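Local structure of UPF0053 protein HI_0107 (3LAE) at residues Arg20-Asn23 against Asn27-Leu30; Leu43-Glu48 against Cys56-Leu61; Ile65-Val68 against Lys74-Lys77. The protein is a CBS-domain membrane protein of unknown function that may bind flavin adenine dinucleotide, represented here by its C-terminal transporter-associated domain. One frame throughout, in Å; residues are numbered along the deposited sequence. Where two conformers were deposited one is given.

Interaction 1 of 3, residues Arg20-Asn23 against Asn27-Leu30; sequences RDLN and NWEL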
ATOM      1  N   ARG A  20      -4.154  -1.143 -10.009  1.00 13.46           N
ATOM      2  CA  ARG A  20      -4.396  -2.142 -11.044  1.00 14.63           C
ATOM      3  C   ARG A  20      -3.124  -2.932 -11.345  1.00 13.99           C
ATOM      4  O   ARG A  20      -3.183  -4.140 -11.559  1.00 16.93           O
ATOM      5  CB  ARG A  20      -4.951  -1.473 -12.300  1.00 15.74           C
ATOM      6  CG  ARG A  20      -6.385  -0.987 -12.123  1.00 17.37           C
ATOM      7  CD  ARG A  20      -6.939  -0.373 -13.397  1.00 23.48           C
ATOM      8  NE  ARG A  20      -8.374  -0.135 -13.287  1.00 29.45           N
ATOM      9  CZ  ARG A  20      -9.055   0.714 -14.052  1.00 34.39           C
ATOM     10  NH1 ARG A  20      -8.428   1.422 -14.987  1.00 35.80           N
ATOM     11  NH2 ARG A  20     -10.362   0.861 -13.879  1.00 36.42           N
ATOM     12  N   ASP A  21      -1.979  -2.250 -11.361  1.00 13.80           N
ATOM     13  CA  ASP A  21      -0.683  -2.922 -11.520  1.00 16.12           C
ATOM     14  C   ASP A  21      -0.420  -3.925 -10.395  1.00 16.33           C
ATOM     15  O   ASP A  21      -0.002  -5.051 -10.650  1.00 16.84           O
ATOM     16  CB  ASP A  21       0.467  -1.907 -11.549  1.00 18.79           C
ATOM     17  CG  ASP A  21       0.522  -1.098 -12.834  1.00 24.82           C
ATOM     18  OD1 ASP A  21      -0.195  -1.429 -13.799  1.00 25.82           O
ATOM     19  OD2 ASP A  21       1.303  -0.121 -12.874  1.00 26.88           O
ATOM     20  N   LEU A  22      -0.654  -3.507  -9.154  1.00 14.43           N
ATOM     21  CA  LEU A  22      -0.462  -4.384  -7.997  1.00 14.56           C
ATOM     22  C   LEU A  22      -1.354  -5.616  -8.075  1.00 17.00           C
ATOM     23  O   LEU A  22      -0.908  -6.738  -7.836  1.00 16.21           O
ATOM     24  CB  LEU A  22      -0.763  -3.629  -6.702  1.00 15.10           C
ATOM     25  CG  LEU A  22       0.215  -2.534  -6.307  1.00 12.89           C
ATOM     26  CD1 LEU A  22      -0.313  -1.803  -5.089  1.00 12.70           C
ATOM     27  CD2 LEU A  22       1.591  -3.128  -6.004  1.00 14.50           C
ATOM     28  N   ASN A  23      -2.624  -5.410  -8.404  1.00 16.86           N
ATOM     29  CA  ASN A  23      -3.553  -6.534  -8.518  1.00 17.31           C
ATOM     30  C   ASN A  23      -3.106  -7.557  -9.560  1.00 21.77           C
ATOM     31  O   ASN A  23      -3.115  -8.774  -9.311  1.00 21.73           O
ATOM     32  CB  ASN A  23      -4.968  -6.035  -8.823  1.00 19.75           C
ATOM     33  CG  ASN A  23      -5.671  -5.495  -7.597  1.00 17.70           C
ATOM     34  OD1 ASN A  23      -5.190  -5.653  -6.477  1.00 21.83           O
ATOM     35  ND2 ASN A  23      -6.819  -4.859  -7.801  1.00 20.53           N
ATOM     36  N   ASN A  27      -1.720 -10.788  -7.737  1.00 27.09           N
ATOM     37  CA  ASN A  27      -3.002 -11.454  -7.522  0.50 27.75           C
ATOM     38  C   ASN A  27      -3.714 -10.944  -6.267  1.00 28.06           C
ATOM     39  O   ASN A  27      -4.384 -11.712  -5.565  1.00 31.03           O
ATOM     40  CB  ASN A  27      -2.812 -12.972  -7.446  0.50 27.56           C
ATOM     41  CG  ASN A  27      -4.126 -13.722  -7.402  0.50 28.55           C
ATOM     42  OD1 ASN A  27      -5.137 -13.260  -7.928  0.50 30.69           O
ATOM     43  ND2 ASN A  27      -4.115 -14.889  -6.773  0.50 28.22           N
ATOM     44  N   TRP A  28      -3.557  -9.654  -5.983  1.00 24.46           N
ATOM     45  CA  TRP A  28      -4.230  -9.035  -4.849  1.00 21.06           C
ATOM     46  C   TRP A  28      -5.612  -8.594  -5.286  1.00 22.48           C
ATOM     47  O   TRP A  28      -5.947  -8.632  -6.476  1.00 24.55           O
ATOM     48  CB  TRP A  28      -3.438  -7.845  -4.307  1.00 20.42           C
ATOM     49  CG  TRP A  28      -2.130  -8.211  -3.639  1.00 18.81           C
ATOM     50  CD1 TRP A  28      -1.710  -9.458  -3.263  1.00 21.74           C
ATOM     51  CD2 TRP A  28      -1.084  -7.307  -3.264  1.00 20.34           C
ATOM     52  NE1 TRP A  28      -0.466  -9.381  -2.679  1.00 22.47           N
ATOM     53  CE2 TRP A  28      -0.061  -8.070  -2.665  1.00 21.65           C
ATOM     54  CE3 TRP A  28      -0.920  -5.922  -3.364  1.00 21.29           C
ATOM     55  CZ2 TRP A  28       1.115  -7.496  -2.185  1.00 23.90           C
ATOM     56  CZ3 TRP A  28       0.249  -5.355  -2.890  1.00 23.98           C
ATOM     57  CH2 TRP A  28       1.252  -6.139  -2.310  1.00 24.41           C
ATOM     58  N   GLU A  29      -6.426  -8.157  -4.334  1.00 20.69           N
ATOM     59  CA  GLU A  29      -7.780  -7.771  -4.688  1.00 22.83           C
ATOM     60  C   GLU A  29      -8.121  -6.419  -4.106  1.00 21.59           C
ATOM     61  O   GLU A  29      -9.153  -6.227  -3.469  1.00 25.78           O
ATOM     62  CB  GLU A  29      -8.762  -8.859  -4.271  1.00 25.11           C
ATOM     63  CG  GLU A  29      -8.464 -10.169  -4.986  1.00 28.20           C
ATOM     64  CD  GLU A  29      -9.456 -11.258  -4.672  1.00 30.15           C
ATOM     65  OE1 GLU A  29      -9.385 -11.811  -3.559  1.00 31.45           O
ATOM     66  OE2 GLU A  29     -10.300 -11.562  -5.542  1.00 33.94           O
ATOM     67  N   LEU A  30      -7.224  -5.475  -4.351  1.00 19.33           N
ATOM     68  CA  LEU A  30      -7.427  -4.109  -3.915  1.00 17.78           C
ATOM     69  C   LEU A  30      -8.567  -3.496  -4.711  1.00 16.40           C
ATOM     70  O   LEU A  30      -8.706  -3.749  -5.909  1.00 17.89           O
ATOM     71  CB  LEU A  30      -6.145  -3.305  -4.108  1.00 18.23           C
ATOM     72  CG  LEU A  30      -4.959  -3.975  -3.409  1.00 21.21           C
ATOM     73  CD1 LEU A  30      -3.693  -3.177  -3.572  1.00 20.95           C
ATOM     74  CD2 LEU A  30      -5.309  -4.168  -1.936  1.00 26.06           C
TER
HETATM   75  O   HOH W   1      -6.252  -9.134  -9.033  1.00 50.27           O

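Interaction 2 of 3, residues Leu43-Glu48 against Cys56-Leu61; sequences LEHLEE and CEIDGL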
ATOM      1  N   LEU A  43      -5.544   6.476   2.040  1.00 15.75           N
ATOM      2  CA  LEU A  43      -6.108   7.757   2.468  1.00 17.20           C
ATOM      3  C   LEU A  43      -7.629   7.757   2.434  1.00 18.58           C
ATOM      4  O   LEU A  43      -8.272   8.352   3.299  1.00 22.65           O
ATOM      5  CB  LEU A  43      -5.567   8.905   1.617  1.00 16.08           C
ATOM      6  CG  LEU A  43      -4.086   9.235   1.770  1.00 20.20           C
ATOM      7  CD1 LEU A  43      -3.689  10.330   0.781  1.00 23.04           C
ATOM      8  CD2 LEU A  43      -3.785   9.649   3.193  1.00 21.42           C
ATOM      9  N   GLU A  44      -8.218   7.079   1.452  1.00 18.09           N
ATOM     10  CA  GLU A  44      -9.678   7.075   1.339  1.00 20.06           C
ATOM     11  C   GLU A  44     -10.310   6.328   2.495  1.00 22.04           C
ATOM     12  O   GLU A  44     -11.463   6.573   2.849  1.00 24.07           O
ATOM     13  CB  GLU A  44     -10.132   6.484   0.004  1.00 23.75           C
ATOM     14  CG  GLU A  44      -9.786   7.374  -1.167  1.00 28.28           C
ATOM     15  CD  GLU A  44     -10.250   6.836  -2.502  1.00 31.25           C
ATOM     16  OE1 GLU A  44     -11.078   5.903  -2.518  1.00 33.92           O
ATOM     17  OE2 GLU A  44      -9.780   7.357  -3.538  1.00 32.41           O
ATOM     18  N   HIS A  45      -9.551   5.421   3.095  1.00 26.98           N
ATOM     19  CA  HIS A  45     -10.083   4.593   4.173  1.00 32.29           C
ATOM     20  C   HIS A  45      -9.866   5.193   5.554  1.00 35.18           C
ATOM     21  O   HIS A  45     -10.646   4.944   6.471  1.00 37.87           O
ATOM     22  CB  HIS A  45      -9.493   3.184   4.113  1.00 34.10           C
ATOM     23  CG  HIS A  45     -10.083   2.333   3.033  1.00 37.88           C
ATOM     24  ND1 HIS A  45      -9.867   2.573   1.694  1.00 39.76           N
ATOM     25  CD2 HIS A  45     -10.880   1.239   3.095  1.00 39.47           C
ATOM     26  CE1 HIS A  45     -10.504   1.666   0.975  1.00 40.49           C
ATOM     27  NE2 HIS A  45     -11.127   0.845   1.802  1.00 39.92           N
ATOM     28  N   LEU A  46      -8.818   5.994   5.701  1.00 36.96           N
ATOM     29  CA  LEU A  46      -8.501   6.560   7.004  0.50 38.67           C
ATOM     30  C   LEU A  46      -9.105   7.945   7.211  1.00 41.43           C
ATOM     31  O   LEU A  46      -9.171   8.758   6.291  1.00 43.39           O
ATOM     32  CB  LEU A  46      -6.989   6.577   7.231  0.50 38.89           C
ATOM     33  CG  LEU A  46      -6.394   5.172   7.326  0.50 36.51           C
ATOM     34  CD1 LEU A  46      -4.986   5.231   7.875  0.50 34.31           C
ATOM     35  CD2 LEU A  46      -7.270   4.286   8.202  0.50 35.43           C
ATOM     36  N   GLU A  47      -9.560   8.196   8.434  1.00 46.05           N
ATOM     37  CA  GLU A  47     -10.140   9.487   8.778  1.00 50.76           C
ATOM     38  C   GLU A  47      -9.101  10.356   9.484  1.00 54.86           C
ATOM     39  O   GLU A  47      -9.411  11.083  10.434  1.00 58.01           O
ATOM     40  CB  GLU A  47     -11.392   9.310   9.639  1.00 52.65           C
ATOM     41  CG  GLU A  47     -11.190   8.433  10.862  1.00 55.63           C
ATOM     42  CD  GLU A  47     -12.446   8.322  11.701  1.00 59.10           C
ATOM     43  OE1 GLU A  47     -13.478   8.913  11.307  1.00 60.35           O
ATOM     44  OE2 GLU A  47     -12.402   7.647  12.752  1.00 60.15           O
ATOM     45  N   GLU A  48      -7.866  10.260   9.000  1.00 53.80           N
ATOM     46  CA  GLU A  48      -6.738  11.047   9.485  1.00 54.77           C
ATOM     47  C   GLU A  48      -5.469  10.531   8.812  1.00 53.35           C
ATOM     48  O   GLU A  48      -5.288   9.324   8.681  1.00 53.87           O
ATOM     49  CB  GLU A  48      -6.623  10.975  11.014  1.00 56.62           C
ATOM     50  CG  GLU A  48      -6.858   9.589  11.617  1.00 59.14           C
ATOM     51  CD  GLU A  48      -5.633   8.699  11.553  1.00 60.66           C
ATOM     52  OE1 GLU A  48      -5.688   7.658  10.863  1.00 60.10           O
ATOM     53  OE2 GLU A  48      -4.616   9.043  12.195  1.00 62.60           O
ATOM     54  N   CYS A  56      -2.754  -1.593   9.802  1.00 18.88           N
ATOM     55  CA  CYS A  56      -4.156  -1.609   9.409  0.50 22.26           C
ATOM     56  C   CYS A  56      -4.414  -2.768   8.463  1.00 18.19           C
ATOM     57  O   CYS A  56      -3.488  -3.273   7.832  1.00 17.45           O
ATOM     58  CB  CYS A  56      -4.525  -0.303   8.698  0.50 30.74           C
ATOM     59  SG  CYS A  56      -4.750   1.141   9.766  0.50 37.40           S
ATOM     60  N   GLU A  57      -5.672  -3.154   8.336  1.00 16.79           N
ATOM     61  CA  GLU A  57      -6.071  -4.174   7.381  0.50 15.14           C
ATOM     62  C   GLU A  57      -6.961  -3.536   6.312  1.00 16.83           C
ATOM     63  O   GLU A  57      -7.932  -2.854   6.644  1.00 19.86           O
ATOM     64  CB  GLU A  57      -6.813  -5.316   8.099  0.50 17.61           C
ATOM     65  CG  GLU A  57      -5.918  -6.213   8.980  0.50 21.61           C
ATOM     66  CD  GLU A  57      -5.948  -5.861  10.471  0.50 24.24           C
ATOM     67  OE1 GLU A  57      -7.038  -5.562  11.004  0.50 25.52           O
ATOM     68  OE2 GLU A  57      -4.878  -5.905  11.124  0.50 26.31           O
ATOM     69  N   ILE A  58      -6.627  -3.765   5.046  1.00 15.80           N
ATOM     70  CA  ILE A  58      -7.437  -3.272   3.934  1.00 17.07           C
ATOM     71  C   ILE A  58      -7.442  -4.296   2.814  1.00 15.65           C
ATOM     72  O   ILE A  58      -6.379  -4.703   2.336  1.00 15.72           O
ATOM     73  CB  ILE A  58      -6.894  -1.945   3.347  1.00 20.07           C
ATOM     74  CG1 ILE A  58      -6.850  -0.841   4.404  1.00 23.20           C
ATOM     75  CG2 ILE A  58      -7.761  -1.492   2.179  1.00 20.37           C
ATOM     76  CD1 ILE A  58      -6.283   0.465   3.889  1.00 23.68           C
ATOM     77  N   ASP A  59      -8.634  -4.718   2.403  1.00 15.18           N
ATOM     78  CA  ASP A  59      -8.783  -5.514   1.186  1.00 16.00           C
ATOM     79  C   ASP A  59      -7.865  -6.731   1.134  1.00 16.60           C
ATOM     80  O   ASP A  59      -7.228  -6.990   0.113  1.00 16.98           O
ATOM     81  CB  ASP A  59      -8.532  -4.653  -0.053  1.00 19.12           C
ATOM     82  CG  ASP A  59      -9.566  -3.565  -0.223  1.00 21.86           C
ATOM     83  OD1 ASP A  59      -9.328  -2.659  -1.042  1.00 23.32           O
ATOM     84  OD2 ASP A  59     -10.611  -3.603   0.466  1.00 24.03           O
ATOM     85  N   GLY A  60      -7.788  -7.470   2.236  1.00 14.30           N
ATOM     86  CA  GLY A  60      -7.027  -8.711   2.265  1.00 14.05           C
ATOM     87  C   GLY A  60      -5.549  -8.536   2.553  1.00 12.28           C
ATOM     88  O   GLY A  60      -4.786  -9.518   2.505  1.00 15.68           O
ATOM     89  N   LEU A  61      -5.140  -7.304   2.858  1.00 12.78           N
ATOM     90  CA  LEU A  61      -3.746  -7.023   3.179  1.00 13.09           C
ATOM     91  C   LEU A  61      -3.574  -6.484   4.595  1.00 12.74           C
ATOM     92  O   LEU A  61      -4.391  -5.695   5.069  1.00 15.15           O
ATOM     93  CB  LEU A  61      -3.173  -6.003   2.207  1.00 12.77           C
ATOM     94  CG  LEU A  61      -3.207  -6.331   0.708  1.00 15.27           C
ATOM     95  CD1 LEU A  61      -2.540  -5.202  -0.051  1.00 18.60           C
ATOM     96  CD2 LEU A  61      -2.527  -7.671   0.428  1.00 18.86           C
TER

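Interaction 3 of 3, residues Ile65-Val68 against Lys74-Lys77; sequences ILEV and KQAK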
ATOM      1  N   ILE A  65       2.436   1.157   7.927  1.00 10.35           N
ATOM      2  CA  ILE A  65       2.934   2.401   7.349  0.50  9.51           C
ATOM      3  C   ILE A  65       4.384   2.619   7.784  1.00 10.15           C
ATOM      4  O   ILE A  65       4.669   2.729   8.982  1.00 12.90           O
ATOM      5  CB  ILE A  65       2.069   3.606   7.782  0.50  8.62           C
ATOM      6  CG1 ILE A  65       0.596   3.326   7.488  0.50  9.43           C
ATOM      7  CG2 ILE A  65       2.522   4.869   7.074  0.50 10.49           C
ATOM      8  CD1 ILE A  65       0.312   3.078   6.020  0.50  8.68           C
ATOM      9  N   LEU A  66       5.301   2.694   6.819  1.00  9.89           N
ATOM     10  CA  LEU A  66       6.720   2.870   7.131  1.00  9.32           C
ATOM     11  C   LEU A  66       7.215   4.315   7.008  1.00  9.98           C
ATOM     12  O   LEU A  66       8.067   4.756   7.787  1.00 11.58           O
ATOM     13  CB  LEU A  66       7.589   1.981   6.236  1.00 10.66           C
ATOM     14  CG  LEU A  66       7.370   0.483   6.278  1.00 11.65           C
ATOM     15  CD1 LEU A  66       8.356  -0.202   5.342  1.00 14.58           C
ATOM     16  CD2 LEU A  66       7.520  -0.043   7.718  1.00 12.14           C
ATOM     17  N   GLU A  67       6.701   5.040   6.016  1.00 10.09           N
ATOM     18  CA  GLU A  67       7.182   6.380   5.731  1.00 10.54           C
ATOM     19  C   GLU A  67       6.026   7.233   5.254  1.00 11.15           C
ATOM     20  O   GLU A  67       5.307   6.837   4.329  1.00 11.33           O
ATOM     21  CB  GLU A  67       8.272   6.378   4.645  1.00 10.86           C
ATOM     22  CG  GLU A  67       8.921   7.750   4.491  1.00 12.32           C
ATOM     23  CD  GLU A  67       9.860   7.868   3.301  1.00 14.63           C
ATOM     24  OE1 GLU A  67      10.200   6.829   2.704  1.00 16.31           O
ATOM     25  OE2 GLU A  67      10.247   9.017   2.960  1.00 15.79           O
ATOM     26  N   VAL A  68       5.849   8.385   5.898  1.00 11.85           N
ATOM     27  CA  VAL A  68       4.861   9.382   5.487  0.50 14.24           C
ATOM     28  C   VAL A  68       5.576  10.698   5.218  1.00 14.09           C
ATOM     29  O   VAL A  68       6.491  11.071   5.954  1.00 18.62           O
ATOM     30  CB  VAL A  68       3.805   9.613   6.592  0.50 16.29           C
ATOM     31  CG1 VAL A  68       2.816  10.703   6.188  0.50 14.90           C
ATOM     32  CG2 VAL A  68       3.076   8.325   6.913  0.50 18.40           C
ATOM     33  N   LYS A  74       4.326   7.291   1.720  1.00 10.26           N
ATOM     34  CA  LYS A  74       5.462   7.105   0.814  1.00 11.30           C
ATOM     35  C   LYS A  74       5.865   5.641   0.687  1.00 10.33           C
ATOM     36  O   LYS A  74       6.175   5.167  -0.405  1.00 13.36           O
ATOM     37  CB  LYS A  74       6.659   7.947   1.268  1.00 13.21           C
ATOM     38  CG  LYS A  74       6.427   9.437   1.139  1.00 16.59           C
ATOM     39  CD  LYS A  74       6.403   9.844  -0.318  1.00 20.85           C
ATOM     40  CE  LYS A  74       6.238  11.351  -0.464  1.00 25.48           C
ATOM     41  NZ  LYS A  74       6.180  11.753  -1.898  1.00 27.23           N
ATOM     42  N   GLN A  75       5.878   4.920   1.801  1.00  9.91           N
ATOM     43  CA  GLN A  75       6.245   3.501   1.785  1.00  9.08           C
ATOM     44  C   GLN A  75       5.435   2.751   2.818  1.00  9.20           C
ATOM     45  O   GLN A  75       5.210   3.247   3.934  1.00 10.34           O
ATOM     46  CB  GLN A  75       7.749   3.301   2.075  1.00 13.29           C
ATOM     47  CG  GLN A  75       8.676   3.879   0.987  1.00 18.33           C
ATOM     48  CD  GLN A  75      10.126   3.436   1.105  1.00 23.65           C
ATOM     49  OE1 GLN A  75      10.436   2.418   1.720  1.00 26.60           O
ATOM     50  NE2 GLN A  75      11.022   4.203   0.495  1.00 26.75           N
ATOM     51  N   ALA A  76       5.017   1.542   2.464  1.00 10.59           N
ATOM     52  CA  ALA A  76       4.307   0.673   3.389  1.00 10.89           C
ATOM     53  C   ALA A  76       4.769  -0.771   3.239  1.00 10.47           C
ATOM     54  O   ALA A  76       5.066  -1.230   2.138  1.00 13.19           O
ATOM     55  CB  ALA A  76       2.790   0.764   3.158  1.00 12.99           C
ATOM     56  N   LYS A  77       4.806  -1.489   4.351  1.00 10.05           N
ATOM     57  CA  LYS A  77       5.056  -2.923   4.359  1.00  9.72           C
ATOM     58  C   LYS A  77       3.724  -3.624   4.203  1.00 10.03           C
ATOM     59  O   LYS A  77       2.717  -3.210   4.809  1.00 10.75           O
ATOM     60  CB  LYS A  77       5.690  -3.307   5.698  1.00  9.82           C
ATOM     61  CG  LYS A  77       5.720  -4.772   5.983  1.00 11.23           C
ATOM     62  CD  LYS A  77       6.267  -5.008   7.403  1.00 12.69           C
ATOM     63  CE  LYS A  77       6.012  -6.421   7.877  1.00 13.29           C
ATOM     64  NZ  LYS A  77       6.512  -6.598   9.283  1.00 15.28           N
TER

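Interaction 1 of 3, residues Arg20-Asn23 against Asn27-Leu30
N23, on helix 19-26, meets the backbone of L30 with both ends of its side-chain amide, a compact example of how one asparagine can tie the chain leaving a helix back onto that helix. ND2 donates to L30 O at 2.9 Å; the bond is nearly straight, at 164°, and uses a lone pair in the carbonyl plane, while L30 O itself lies almost in the amide plane of N23. In return OD1 accepts the N-H of L30, with L30 N at 2.9 Å from N23 OD1 and somewhat tilted from the carbonyl plane. Two bonds to the same residue fix the rotation of the amide. With chi1 at -78° CG sits beside the backbone N of N23, which swings the amide across to the returning chain. Two acceptors, N23 OD1 and W28 O, also lie close, 3.1 Å apart, without a bond between them. A water donates to W28 O at 2.6 Å and more weakly to N23 O.

Reversal of the chain begins at N27, the first residue to leave helical angles, with a positive phi of 62°; its N-H makes a weak bond to N23 O. On the buried side, L22 supplies the apolar half of the contact. Its CB approaches the indole of W28 obliquely, 4.1 Å from CE3, and its CD2 lies near CZ3 of the same ring. The other methyl, L22 CD1, touches L30 CD1 at 4.0 Å, so the leucine bridges the indole and the second leucine.

Beyond these segments W28 packs on L61 of strand 61-69 and on V78 and K80 of strand 72-80, and L30 also rests on L61. The chain leaving helix 19-26 thereby joins that helix to two neighbouring strands of the sheet.

Interaction 2 of 3, residues Leu43-Glu48 against Cys56-Leu61
H45 and I58 make the defining contact here, a CH-pi interaction between an imidazole and an aliphatic strand residue. The CG2 methyl of I58 stands over one face of the imidazole, 4.2 Å from the ring centroid and 14° off its normal, displaced toward the rim, where NE2 is its nearest atom. In I58, CG2 lies anti to the backbone N, whereas CG1 sits beside that N, and the CG2 branch is the one turned to the ring. The imidazole has a second tie: H45 ND1 is hydrogen-bonded to L41 O one turn earlier in helix 38-45, which helps fix how the ring presents its face.

A second, apolar touch occurs two residues earlier in the strand, where L46 CD2 comes 4.3 Å from C56 SG. Both residues were modelled in two conformers, so this contact is less certain.

Polar bonding across the segments is absent. Charge may still play at longer range, since D59 OD2 lies 4.7 Å from H45 NE2 without contact, and the other carboxylate oxygen of D59 is bonded to D31 N.

Hydrogen bonds instead run within residues 56-61. I58 N reaches L61 O at 3.0 Å and L61 N returns to I58 O at 2.9 Å, closing a type I' turn in which D59 and G60 take positive phi. Such a two-residue turn is characteristic of a tight beta hairpin, here linking strands 55-58 and 61-69, with H45 and L46 laid against strand 55-58, the outer strand of the sheet within this chain.

Interaction 3 of 3, residues Ile65-Val68 against Lys74-Lys77
Strands 61-69 and 72-80 form an antiparallel beta hairpin, and residues L66 and E67 facing Q75 make a classic bulge in it, with K74 and Q75 facing E67 as a second. In each bulge two residues of one strand face a single residue of the other, and both of their N-H groups bond to one carbonyl oxygen. Q75 O accepts two N-H groups from the same face of its carbonyl plane, L66 N at 2.9 Å and E67 N at 3.1 Å. The pattern is reciprocated at E67 O, which takes K74 N at 2.8 Å and Q75 N at 3.2 Å, again from a single face. L66 and K74, the first residues of the two bulges, have psi near -40°, as this motif expects, and the register shifts by one between the I65-A76 and E67-Q75 pairs.

Side chains of E67 and Q75 leave on the same face of the sheet and pass obliquely. E67 OE1 lies 3.5 Å from Q75 NE2, but the carboxylate and amide planes are 57° apart. In E67 the chain is extended, with CG anti to the backbone N (chi1 -172°), which lays its carboxylate carbon, E67 CD, alongside K74 CB at 3.8 Å. The ammonium of K74 is carried away by a bend at chi2, so its charge stays distant from that carboxylate. L66 CD1 packs on K77 CB at 4.1 Å.

On the other face I65 and A76 form the non-hydrogen-bonded pair. Their side chains turn to helix 38-45, where I65 touches I42 and A76 touches F38, and A76 also shares backbone hydrogen bonding with I13 of strand 11-14. A doubly bulged hairpin in the middle of an antiparallel sheet, with a helix on one face, is thus the element that these residues build.

In the fold
Taken together, the three contacts range from main-chain bonding to side-chain packing alone. Interaction 3 lies within the central hairpin of the sheet and is held chiefly by main-chain hydrogen bonds; one face is buried and the other is more open. Interaction 1 closes the exit of a helix with a side-chain amide, over a buried apolar floor. Interaction 2 is the slightest, H45 and L46 against the outer strand 55-58 with no hydrogen bond across it. Interactions 1 and 2 touch where L30 packs on L61, whereas interactions 1 and 3 lie on opposite sides of the chain's centre. Interactions 2 and 3 share the sheet, on its neighbouring strands 55-58 and 61-69.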